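Local coordinates for protein quinoline 2-oxidoreductase medium subunit (Pseudomonas putida, PDB 1T3Q) that carries FAD as the medium, flavoprotein subunit of the molybdenum hydroxylase quinoline 2-oxidoreductase and probably relays electrons through that flavin, at residues 30-34 against 105-110; 121-126 against 193-197. All coordinates share one frame; numbering follows the deposited sequence.

Interaction 1 (30-34 against 105-110). With FAD (flavin-adenine dinucleotide), chain R.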
ATOM      1  N   ILE C  30      25.047  13.874 -31.294  1.00 17.92           N
ATOM      2  CA  ILE C  30      25.086  13.979 -29.847  1.00 18.75           C
ATOM      3  C   ILE C  30      26.458  13.472 -29.423  1.00 18.50           C
ATOM      4  O   ILE C  30      26.923  12.436 -29.899  1.00 20.72           O
ATOM      5  CB  ILE C  30      23.983  13.159 -29.109  1.00 18.48           C
ATOM      6  CG1 ILE C  30      24.130  13.398 -27.597  1.00 19.45           C
ATOM      7  CG2 ILE C  30      24.104  11.672 -29.412  1.00 16.81           C
ATOM      8  CD1 ILE C  30      23.073  12.722 -26.730  1.00 17.94           C
ATOM      9  N   ALA C  31      27.114  14.239 -28.562  1.00 18.20           N
ATOM     10  CA  ALA C  31      28.423  13.888 -28.035  1.00 17.37           C
ATOM     11  C   ALA C  31      28.239  13.635 -26.542  1.00 17.63           C
ATOM     12  O   ALA C  31      27.773  12.568 -26.149  1.00 18.13           O
ATOM     13  CB  ALA C  31      29.404  15.027 -28.274  1.00 15.98           C
ATOM     14  N   GLY C  32      28.580  14.619 -25.713  1.00 18.32           N
ATOM     15  CA  GLY C  32      28.426  14.459 -24.274  1.00 19.65           C
ATOM     16  C   GLY C  32      27.005  14.696 -23.774  1.00 19.78           C
ATOM     17  O   GLY C  32      26.659  14.309 -22.656  1.00 19.55           O
ATOM     18  N   GLY C  33      26.193  15.354 -24.600  1.00 18.60           N
ATOM     19  CA  GLY C  33      24.808  15.636 -24.262  1.00 18.01           C
ATOM     20  C   GLY C  33      24.539  16.715 -23.220  1.00 19.91           C
ATOM     21  O   GLY C  33      23.378  17.003 -22.935  1.00 19.27           O
ATOM     22  N   GLN C  34      25.587  17.334 -22.679  1.00 19.04           N
ATOM     23  CA  GLN C  34      25.416  18.345 -21.635  1.00 18.90           C
ATOM     24  C   GLN C  34      24.817  19.682 -22.073  1.00 19.47           C
ATOM     25  O   GLN C  34      24.448  20.499 -21.230  1.00 20.05           O
ATOM     26  CB  GLN C  34      26.746  18.566 -20.907  1.00 17.31           C
ATOM     27  CG  GLN C  34      27.397  17.255 -20.457  1.00 17.42           C
ATOM     28  CD  GLN C  34      26.498  16.421 -19.554  1.00 19.09           C
ATOM     29  OE1 GLN C  34      26.347  16.712 -18.366  1.00 21.09           O
ATOM     30  NE2 GLN C  34      25.890  15.384 -20.117  1.00 16.07           N
ATOM     31  N   VAL C 105      29.579  17.419 -14.997  1.00 22.02           N
ATOM     32  CA  VAL C 105      29.381  17.896 -16.360  1.00 21.65           C
ATOM     33  C   VAL C 105      30.670  17.721 -17.158  1.00 22.15           C
ATOM     34  O   VAL C 105      30.634  17.284 -18.309  1.00 21.01           O
ATOM     35  CB  VAL C 105      28.956  19.386 -16.377  1.00 21.27           C
ATOM     36  CG1 VAL C 105      29.004  19.936 -17.794  1.00 21.38           C
ATOM     37  CG2 VAL C 105      27.541  19.520 -15.818  1.00 21.75           C
ATOM     38  N   ARG C 106      31.805  18.045 -16.539  1.00 20.95           N
ATOM     39  CA  ARG C 106      33.098  17.914 -17.215  1.00 22.17           C
ATOM     40  C   ARG C 106      33.442  16.470 -17.564  1.00 21.33           C
ATOM     41  O   ARG C 106      34.261  16.221 -18.448  1.00 22.46           O
ATOM     42  CB  ARG C 106      34.231  18.515 -16.369  1.00 22.14           C
ATOM     43  CG  ARG C 106      34.256  20.039 -16.350  1.00 23.09           C
ATOM     44  CD  ARG C 106      35.621  20.567 -15.925  1.00 24.61           C
ATOM     45  NE  ARG C 106      35.974  20.172 -14.565  1.00 23.64           N
ATOM     46  CZ  ARG C 106      35.588  20.817 -13.466  1.00 26.08           C
ATOM     47  NH1 ARG C 106      34.832  21.904 -13.552  1.00 25.07           N
ATOM     48  NH2 ARG C 106      35.955  20.366 -12.273  1.00 26.26           N
ATOM     49  N   ASN C 107      32.819  15.517 -16.877  1.00 19.74           N
ATOM     50  CA  ASN C 107      33.085  14.113 -17.164  1.00 20.01           C
ATOM     51  C   ASN C 107      32.393  13.661 -18.445  1.00 19.37           C
ATOM     52  O   ASN C 107      32.706  12.599 -18.971  1.00 18.81           O
ATOM     53  CB  ASN C 107      32.627  13.232 -15.999  1.00 19.45           C
ATOM     54  CG  ASN C 107      33.605  13.246 -14.834  1.00 21.98           C
ATOM     55  OD1 ASN C 107      33.244  12.912 -13.707  1.00 22.54           O
ATOM     56  ND2 ASN C 107      34.851  13.621 -15.106  1.00 17.98           N
ATOM     57  N   ARG C 108      31.454  14.464 -18.945  1.00 18.86           N
ATOM     58  CA  ARG C 108      30.732  14.118 -20.174  1.00 19.36           C
ATOM     59  C   ARG C 108      30.936  15.119 -21.307  1.00 19.55           C
ATOM     60  O   ARG C 108      31.001  14.734 -22.477  1.00 18.66           O
ATOM     61  CB  ARG C 108      29.226  13.988 -19.906  1.00 18.14           C
ATOM     62  CG  ARG C 108      28.827  12.772 -19.083  1.00 16.66           C
ATOM     63  CD  ARG C 108      27.322  12.509 -19.183  1.00 17.41           C
ATOM     64  NE  ARG C 108      26.907  12.118 -20.534  1.00 17.91           N
ATOM     65  CZ  ARG C 108      27.101  10.912 -21.066  1.00 19.34           C
ATOM     66  NH1 ARG C 108      26.689  10.656 -22.303  1.00 19.04           N
ATOM     67  NH2 ARG C 108      27.690   9.953 -20.360  1.00 18.39           N
ATOM     68  N   GLY C 109      31.014  16.400 -20.960  1.00 19.77           N
ATOM     69  CA  GLY C 109      31.198  17.434 -21.964  1.00 19.35           C
ATOM     70  C   GLY C 109      32.479  17.258 -22.754  1.00 21.06           C
ATOM     71  O   GLY C 109      33.499  16.834 -22.206  1.00 20.51           O
ATOM     72  N   THR C 110      32.435  17.589 -24.043  1.00 20.17           N
ATOM     73  CA  THR C 110      33.604  17.446 -24.905  1.00 19.11           C
ATOM     74  C   THR C 110      34.014  18.762 -25.557  1.00 18.20           C
ATOM     75  O   THR C 110      33.230  19.711 -25.632  1.00 18.67           O
ATOM     76  CB  THR C 110      33.350  16.413 -26.031  1.00 19.70           C
ATOM     77  OG1 THR C 110      32.359  16.920 -26.936  1.00 19.01           O
ATOM     78  CG2 THR C 110      32.863  15.095 -25.447  1.00 20.12           C
TER
HETATM   79  PA  FAD R4931      26.418  17.932 -26.862  1.00 19.71           P
HETATM   80  O1A FAD R4931      25.516  18.579 -25.871  1.00 10.91           O
HETATM   81  O2A FAD R4931      26.193  16.660 -27.216  1.00 11.56           O
HETATM   82  O5B FAD R4931      26.036  18.777 -28.064  1.00 17.91           O
HETATM   83  C5B FAD R4931      26.519  20.129 -28.348  1.00 17.76           C
HETATM   84  C4B FAD R4931      25.989  20.580 -29.775  1.00 20.35           C
HETATM   85  O4B FAD R4931      27.109  20.349 -30.718  1.00 18.85           O
HETATM   86  C3B FAD R4931      24.763  19.853 -30.427  1.00 21.36           C
HETATM   87  O3B FAD R4931      24.019  20.714 -31.237  1.00 22.75           O
HETATM   88  C2B FAD R4931      25.454  18.690 -31.202  1.00 21.11           C
HETATM   89  O2B FAD R4931      24.696  18.254 -32.302  1.00 19.13           O
HETATM   90  C1B FAD R4931      26.695  19.356 -31.717  1.00 19.77           C
HETATM   91  N9A FAD R4931      27.870  18.492 -31.818  1.00 17.70           N
HETATM   92  C8A FAD R4931      28.493  17.805 -30.796  1.00 19.85           C
HETATM   93  N7A FAD R4931      29.665  17.284 -31.155  1.00 16.63           N
HETATM   94  C5A FAD R4931      29.809  17.628 -32.478  1.00 18.37           C
HETATM   95  C6A FAD R4931      30.903  17.382 -33.471  1.00 18.29           C
HETATM   96  N6A FAD R4931      31.987  16.692 -33.219  1.00 14.40           N
HETATM   97  N1A FAD R4931      30.678  17.919 -34.733  1.00 17.44           N
HETATM   98  C2A FAD R4931      29.548  18.645 -35.044  1.00 20.01           C
HETATM   99  N3A FAD R4931      28.502  18.912 -34.210  1.00 16.92           N
HETATM  100  C4A FAD R4931      28.648  18.336 -32.952  1.00 18.05           C
HETATM  101  N1  FAD R4931      30.128  25.135 -20.777  1.00 21.55           N
HETATM  102  C2  FAD R4931      31.058  26.082 -20.628  1.00 23.82           C
HETATM  103  O2  FAD R4931      31.675  26.525 -21.564  1.00 24.08           O
HETATM  104  N3  FAD R4931      31.237  26.765 -19.377  1.00 20.66           N
HETATM  105  C4  FAD R4931      30.397  26.538 -18.289  1.00 21.85           C
HETATM  106  O4  FAD R4931      30.569  27.171 -17.272  1.00 22.73           O
HETATM  107  C4X FAD R4931      29.319  25.559 -18.464  1.00 21.07           C
HETATM  108  N5  FAD R4931      28.451  25.288 -17.435  1.00 19.84           N
HETATM  109  C5X FAD R4931      27.519  24.282 -17.612  1.00 19.80           C
HETATM  110  C6  FAD R4931      26.618  24.016 -16.530  1.00 19.80           C
HETATM  111  C7  FAD R4931      25.649  23.017 -16.618  1.00 18.76           C
HETATM  112  C7M FAD R4931      24.701  22.801 -15.458  1.00 19.91           C
HETATM  113  C8  FAD R4931      25.554  22.187 -17.843  1.00 18.80           C
HETATM  114  C8M FAD R4931      24.533  21.087 -18.005  1.00 17.89           C
HETATM  115  C9  FAD R4931      26.455  22.423 -18.916  1.00 17.91           C
HETATM  116  C9A FAD R4931      27.426  23.470 -18.820  1.00 19.03           C
HETATM  117  N10 FAD R4931      28.376  23.800 -19.886  1.00 18.70           N
HETATM  118  C10 FAD R4931      29.266  24.822 -19.751  1.00 21.51           C
HETATM  119  C1' FAD R4931      28.220  23.115 -21.197  1.00 18.72           C
HETATM  120  C2' FAD R4931      29.269  21.989 -21.427  1.00 18.90           C
HETATM  121  O2' FAD R4931      30.547  22.575 -21.695  1.00 21.15           O
HETATM  122  C3' FAD R4931      28.750  21.171 -22.613  1.00 19.23           C
HETATM  123  O3' FAD R4931      29.275  19.847 -22.440  1.00 20.96           O
HETATM  124  C4' FAD R4931      29.200  21.725 -23.991  1.00 19.76           C
HETATM  125  O4' FAD R4931      28.741  23.065 -24.187  1.00 19.98           O
HETATM  126  C5' FAD R4931      28.589  20.833 -25.035  1.00 17.81           C
HETATM  127  O5' FAD R4931      29.502  19.599 -25.267  1.00 18.36           O
HETATM  128  P   FAD R4931      28.874  18.233 -25.341  1.00 19.94           P
HETATM  129  O1P FAD R4931      30.035  17.276 -25.635  1.00 19.02           O
HETATM  130  O2P FAD R4931      28.070  17.933 -24.250  1.00 19.37           O
HETATM  131  O3P FAD R4931      27.992  18.219 -26.520  1.00 17.50           O
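The carbonyl oxygen of G32 is gripped by two side chains, R108 and Q34, that reach it from opposite faces of its plane. Across the contact R108 NE donates to G32 O at 3.1 Å. From within the 30-34 loop Q34 NE2 donates to G32 O at 2.9 Å, with a fairly straight N-H...O angle of 160°. Gathered round one acceptor, these two donors stay close without bonding each other: NE2 lies in plane at the edge of the guanidinium, and the Q34 chain runs roughly perpendicular to that of R108. The backbones meet in a CA-H...O contact, G32 CA to R108 O at 3.2 Å, where a CB on G32 would clash with that oxygen. In the van der Waals contacts, the bend of Q34 at chi2 (-57°) turns its amide across the R108 chain, NE2 3.3 Å from R108 CD, with OE1 facing V105. V105 CG1 in turn packs against the flavin, 3.7 Å from FAD C9. Were Q34 an alanine, G32 O would probably keep R108 NE alone of this pair, and a gap is likely to open between R108 and V105. Six further bonds hold the diphosphate of FAD: A31 N and G33 N share O2A, Q34 N binds O2P, and G32 N joins T110 N on O1P. T110 OG1, set between its own N and carbonyl carbon (chi1 67°), donates to FAD O1P at 2.7 Å and N-caps helix 111-117 through G113 N. Backbone N-H groups from A31 to Q34 cradling the diphosphate fit the PCMH-type FAD-binding domain.

Interaction 2 (121-126 against 193-197); sequences GAEMPF and VMAAA. With FAD (flavin-adenine dinucleotide), chain R.
One face of the F126 ring is met by M194: CG stands over it, 4.3 Å from the centroid of the F126 ring and only 17° off the normal, in a CH-pi contact displaced toward the rim. The sulfur, M194 SD, comes in obliquely at 41° from the same normal and touches F126 CD2 at 3.5 Å, a Met-aromatic contact. At the ring's edge, near its plane, A196 CB abuts F126 CZ at 3.7 Å. M194 and F126 lie alongside each other, pointing opposite ways, and the methionine is started on this path by a chi1 of 58°, which puts CG between the backbone N and the carbonyl carbon. The contact thus fastens helix 123-130 of the FAD-binding domain to strand 193-202, an inner strand of the antiparallel sheet in the C-terminal domain characteristic of CO dehydrogenase flavoproteins. F180, on the neighbouring strand 177-183, packs on both F126 and M194. A bend about the CG-SD bond of M194 swings its methyl CE to 3.3 Å from G121 O, at the start of the turn leading into the helix, and 3.7 Å from E123 OE1. E123 places its two carboxylate oxygens differently: OE1 looks to this methyl and lies near E182 OE2, a close approach of like charges, whereas OE2 accepts a hydrogen bond from FAD N3 at 2.8 Å. The backbone E123 N adds a weak bond to FAD O2 at 3.3 Å, and A122 CB rests against the same oxygen.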
ATOM      1  N   GLY C 121      29.073  32.477 -24.271  1.00 23.22           N
ATOM      2  CA  GLY C 121      29.571  32.607 -22.914  1.00 23.25           C
ATOM      3  C   GLY C 121      30.478  31.461 -22.517  1.00 23.16           C
ATOM      4  O   GLY C 121      30.982  31.430 -21.399  1.00 25.40           O
ATOM      5  N   ALA C 122      30.700  30.525 -23.436  1.00 22.26           N
ATOM      6  CA  ALA C 122      31.537  29.357 -23.166  1.00 22.02           C
ATOM      7  C   ALA C 122      33.033  29.643 -23.250  1.00 22.39           C
ATOM      8  O   ALA C 122      33.472  30.484 -24.035  1.00 22.10           O
ATOM      9  CB  ALA C 122      31.175  28.232 -24.130  1.00 21.61           C
ATOM     10  N   GLU C 123      33.811  28.925 -22.445  1.00 21.67           N
ATOM     11  CA  GLU C 123      35.260  29.100 -22.421  1.00 21.99           C
ATOM     12  C   GLU C 123      36.006  28.584 -23.652  1.00 21.74           C
ATOM     13  O   GLU C 123      36.877  29.273 -24.180  1.00 22.32           O
ATOM     14  CB  GLU C 123      35.866  28.435 -21.173  1.00 21.47           C
ATOM     15  CG  GLU C 123      35.701  29.225 -19.883  1.00 23.23           C
ATOM     16  CD  GLU C 123      34.296  29.141 -19.314  1.00 26.50           C
ATOM     17  OE1 GLU C 123      33.987  29.887 -18.356  1.00 27.42           O
ATOM     18  OE2 GLU C 123      33.501  28.322 -19.819  1.00 28.61           O
ATOM     19  N   MET C 124      35.674  27.380 -24.111  1.00 22.02           N
ATOM     20  CA  MET C 124      36.379  26.804 -25.257  1.00 22.02           C
ATOM     21  C   MET C 124      36.321  27.599 -26.566  1.00 21.57           C
ATOM     22  O   MET C 124      37.346  27.776 -27.224  1.00 22.54           O
ATOM     23  CB  MET C 124      35.934  25.357 -25.486  1.00 20.04           C
ATOM     24  CG  MET C 124      36.371  24.399 -24.377  1.00 21.82           C
ATOM     25  SD  MET C 124      38.160  24.398 -24.038  1.00 23.35           S
ATOM     26  CE  MET C 124      38.277  25.609 -22.728  1.00 21.26           C
ATOM     27  N   PRO C 125      35.132  28.078 -26.971  1.00 21.10           N
ATOM     28  CA  PRO C 125      35.108  28.841 -28.226  1.00 20.87           C
ATOM     29  C   PRO C 125      36.009  30.067 -28.115  1.00 21.87           C
ATOM     30  O   PRO C 125      36.715  30.421 -29.058  1.00 22.22           O
ATOM     31  CB  PRO C 125      33.636  29.219 -28.377  1.00 20.22           C
ATOM     32  CG  PRO C 125      32.928  28.058 -27.731  1.00 20.53           C
ATOM     33  CD  PRO C 125      33.767  27.822 -26.481  1.00 20.06           C
ATOM     34  N   PHE C 126      35.974  30.712 -26.951  1.00 21.27           N
ATOM     35  CA  PHE C 126      36.787  31.892 -26.702  1.00 20.96           C
ATOM     36  C   PHE C 126      38.274  31.559 -26.697  1.00 21.54           C
ATOM     37  O   PHE C 126      39.076  32.257 -27.317  1.00 22.85           O
ATOM     38  CB  PHE C 126      36.421  32.522 -25.351  1.00 20.72           C
ATOM     39  CG  PHE C 126      37.474  33.460 -24.818  1.00 21.74           C
ATOM     40  CD1 PHE C 126      37.654  34.723 -25.377  1.00 22.34           C
ATOM     41  CD2 PHE C 126      38.315  33.062 -23.783  1.00 22.74           C
ATOM     42  CE1 PHE C 126      38.661  35.576 -24.914  1.00 22.12           C
ATOM     43  CE2 PHE C 126      39.325  33.905 -23.312  1.00 20.08           C
ATOM     44  CZ  PHE C 126      39.499  35.165 -23.880  1.00 22.22           C
ATOM     45  N   VAL C 193      31.937  37.866 -17.760  1.00 30.36           N
ATOM     46  CA  VAL C 193      33.065  38.311 -18.574  1.00 27.97           C
ATOM     47  C   VAL C 193      34.297  37.449 -18.307  1.00 27.76           C
ATOM     48  O   VAL C 193      34.544  37.033 -17.173  1.00 26.91           O
ATOM     49  CB  VAL C 193      33.451  39.787 -18.276  1.00 29.53           C
ATOM     50  CG1 VAL C 193      32.283  40.714 -18.580  1.00 29.62           C
ATOM     51  CG2 VAL C 193      33.876  39.934 -16.813  1.00 28.49           C
ATOM     52  N   MET C 194      35.058  37.165 -19.357  1.00 25.77           N
ATOM     53  CA  MET C 194      36.284  36.394 -19.210  1.00 24.25           C
ATOM     54  C   MET C 194      37.372  37.103 -20.002  1.00 23.29           C
ATOM     55  O   MET C 194      37.079  37.867 -20.919  1.00 22.31           O
ATOM     56  CB  MET C 194      36.107  34.953 -19.698  1.00 24.56           C
ATOM     57  CG  MET C 194      35.669  34.787 -21.145  1.00 23.86           C
ATOM     58  SD  MET C 194      35.590  33.032 -21.576  1.00 25.91           S
ATOM     59  CE  MET C 194      34.035  32.566 -20.867  1.00 24.47           C
ATOM     60  N   ALA C 195      38.625  36.876 -19.625  1.00 22.32           N
ATOM     61  CA  ALA C 195      39.737  37.512 -20.309  1.00 23.96           C
ATOM     62  C   ALA C 195      40.983  36.644 -20.250  1.00 24.05           C
ATOM     63  O   ALA C 195      41.190  35.881 -19.302  1.00 22.41           O
ATOM     64  CB  ALA C 195      40.023  38.881 -19.694  1.00 23.88           C
ATOM     65  N   ALA C 196      41.806  36.762 -21.281  1.00 23.46           N
ATOM     66  CA  ALA C 196      43.041  36.007 -21.368  1.00 23.82           C
ATOM     67  C   ALA C 196      44.134  36.982 -21.757  1.00 23.41           C
ATOM     68  O   ALA C 196      43.896  37.938 -22.499  1.00 23.13           O
ATOM     69  CB  ALA C 196      42.916  34.903 -22.415  1.00 23.63           C
ATOM     70  N   ALA C 197      45.331  36.751 -21.240  1.00 24.05           N
ATOM     71  CA  ALA C 197      46.454  37.620 -21.547  1.00 23.30           C
ATOM     72  C   ALA C 197      47.668  36.762 -21.850  1.00 25.24           C
ATOM     73  O   ALA C 197      48.107  35.976 -21.007  1.00 24.15           O
ATOM     74  CB  ALA C 197      46.742  38.545 -20.370  1.00 24.25           C
TER
HETATM   75  PA  FAD R4931      26.418  17.932 -26.862  1.00 19.71           P
HETATM   76  O1A FAD R4931      25.516  18.579 -25.871  1.00 10.91           O
HETATM   77  O2A FAD R4931      26.193  16.660 -27.216  1.00 11.56           O
HETATM   78  O5B FAD R4931      26.036  18.777 -28.064  1.00 17.91           O
HETATM   79  C5B FAD R4931      26.519  20.129 -28.348  1.00 17.76           C
HETATM   80  C4B FAD R4931      25.989  20.580 -29.775  1.00 20.35           C
HETATM   81  O4B FAD R4931      27.109  20.349 -30.718  1.00 18.85           O
HETATM   82  C3B FAD R4931      24.763  19.853 -30.427  1.00 21.36           C
HETATM   83  O3B FAD R4931      24.019  20.714 -31.237  1.00 22.75           O
HETATM   84  C2B FAD R4931      25.454  18.690 -31.202  1.00 21.11           C
HETATM   85  O2B FAD R4931      24.696  18.254 -32.302  1.00 19.13           O
HETATM   86  C1B FAD R4931      26.695  19.356 -31.717  1.00 19.77           C
HETATM   87  N9A FAD R4931      27.870  18.492 -31.818  1.00 17.70           N
HETATM   88  C8A FAD R4931      28.493  17.805 -30.796  1.00 19.85           C
HETATM   89  N7A FAD R4931      29.665  17.284 -31.155  1.00 16.63           N
HETATM   90  C5A FAD R4931      29.809  17.628 -32.478  1.00 18.37           C
HETATM   91  C6A FAD R4931      30.903  17.382 -33.471  1.00 18.29           C
HETATM   92  N6A FAD R4931      31.987  16.692 -33.219  1.00 14.40           N
HETATM   93  N1A FAD R4931      30.678  17.919 -34.733  1.00 17.44           N
HETATM   94  C2A FAD R4931      29.548  18.645 -35.044  1.00 20.01           C
HETATM   95  N3A FAD R4931      28.502  18.912 -34.210  1.00 16.92           N
HETATM   96  C4A FAD R4931      28.648  18.336 -32.952  1.00 18.05           C
HETATM   97  N1  FAD R4931      30.128  25.135 -20.777  1.00 21.55           N
HETATM   98  C2  FAD R4931      31.058  26.082 -20.628  1.00 23.82           C
HETATM   99  O2  FAD R4931      31.675  26.525 -21.564  1.00 24.08           O
HETATM  100  N3  FAD R4931      31.237  26.765 -19.377  1.00 20.66           N
HETATM  101  C4  FAD R4931      30.397  26.538 -18.289  1.00 21.85           C
HETATM  102  O4  FAD R4931      30.569  27.171 -17.272  1.00 22.73           O
HETATM  103  C4X FAD R4931      29.319  25.559 -18.464  1.00 21.07           C
HETATM  104  N5  FAD R4931      28.451  25.288 -17.435  1.00 19.84           N
HETATM  105  C5X FAD R4931      27.519  24.282 -17.612  1.00 19.80           C
HETATM  106  C6  FAD R4931      26.618  24.016 -16.530  1.00 19.80           C
HETATM  107  C7  FAD R4931      25.649  23.017 -16.618  1.00 18.76           C
HETATM  108  C7M FAD R4931      24.701  22.801 -15.458  1.00 19.91           C
HETATM  109  C8  FAD R4931      25.554  22.187 -17.843  1.00 18.80           C
HETATM  110  C8M FAD R4931      24.533  21.087 -18.005  1.00 17.89           C
HETATM  111  C9  FAD R4931      26.455  22.423 -18.916  1.00 17.91           C
HETATM  112  C9A FAD R4931      27.426  23.470 -18.820  1.00 19.03           C
HETATM  113  N10 FAD R4931      28.376  23.800 -19.886  1.00 18.70           N
HETATM  114  C10 FAD R4931      29.266  24.822 -19.751  1.00 21.51           C
HETATM  115  C1' FAD R4931      28.220  23.115 -21.197  1.00 18.72           C
HETATM  116  C2' FAD R4931      29.269  21.989 -21.427  1.00 18.90           C
HETATM  117  O2' FAD R4931      30.547  22.575 -21.695  1.00 21.15           O
HETATM  118  C3' FAD R4931      28.750  21.171 -22.613  1.00 19.23           C
HETATM  119  O3' FAD R4931      29.275  19.847 -22.440  1.00 20.96           O
HETATM  120  C4' FAD R4931      29.200  21.725 -23.991  1.00 19.76           C
HETATM  121  O4' FAD R4931      28.741  23.065 -24.187  1.00 19.98           O
HETATM  122  C5' FAD R4931      28.589  20.833 -25.035  1.00 17.81           C
HETATM  123  O5' FAD R4931      29.502  19.599 -25.267  1.00 18.36           O
HETATM  124  P   FAD R4931      28.874  18.233 -25.341  1.00 19.94           P
HETATM  125  O1P FAD R4931      30.035  17.276 -25.635  1.00 19.02           O
HETATM  126  O2P FAD R4931      28.070  17.933 -24.250  1.00 19.37           O
HETATM  127  O3P FAD R4931      27.992  18.219 -26.520  1.00 17.50           O

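Overall arrangement
From the N terminus, the chain leaves strand 28-30 through the 30-34 loop, runs by way of helices and short strands to helix 103-106, and there interaction 1 closes the first long loop, within the FAD-binding domain. Helix 111-117 then leads to 121-126, where interaction 2 opens; it closes only when strand 193-202 is reached, after the five-stranded sheet is completed by 134-139, 142-147 and 165-172. The two loops follow in series and neither encloses nor crosses the other. Their centres lie about 19 Å apart, without direct touch, yet FAD spans them: interaction 1 grips its diphosphate and touches the benzenoid side of the flavin, interaction 2 binds the pyrimidine side, beside the C-terminal domain.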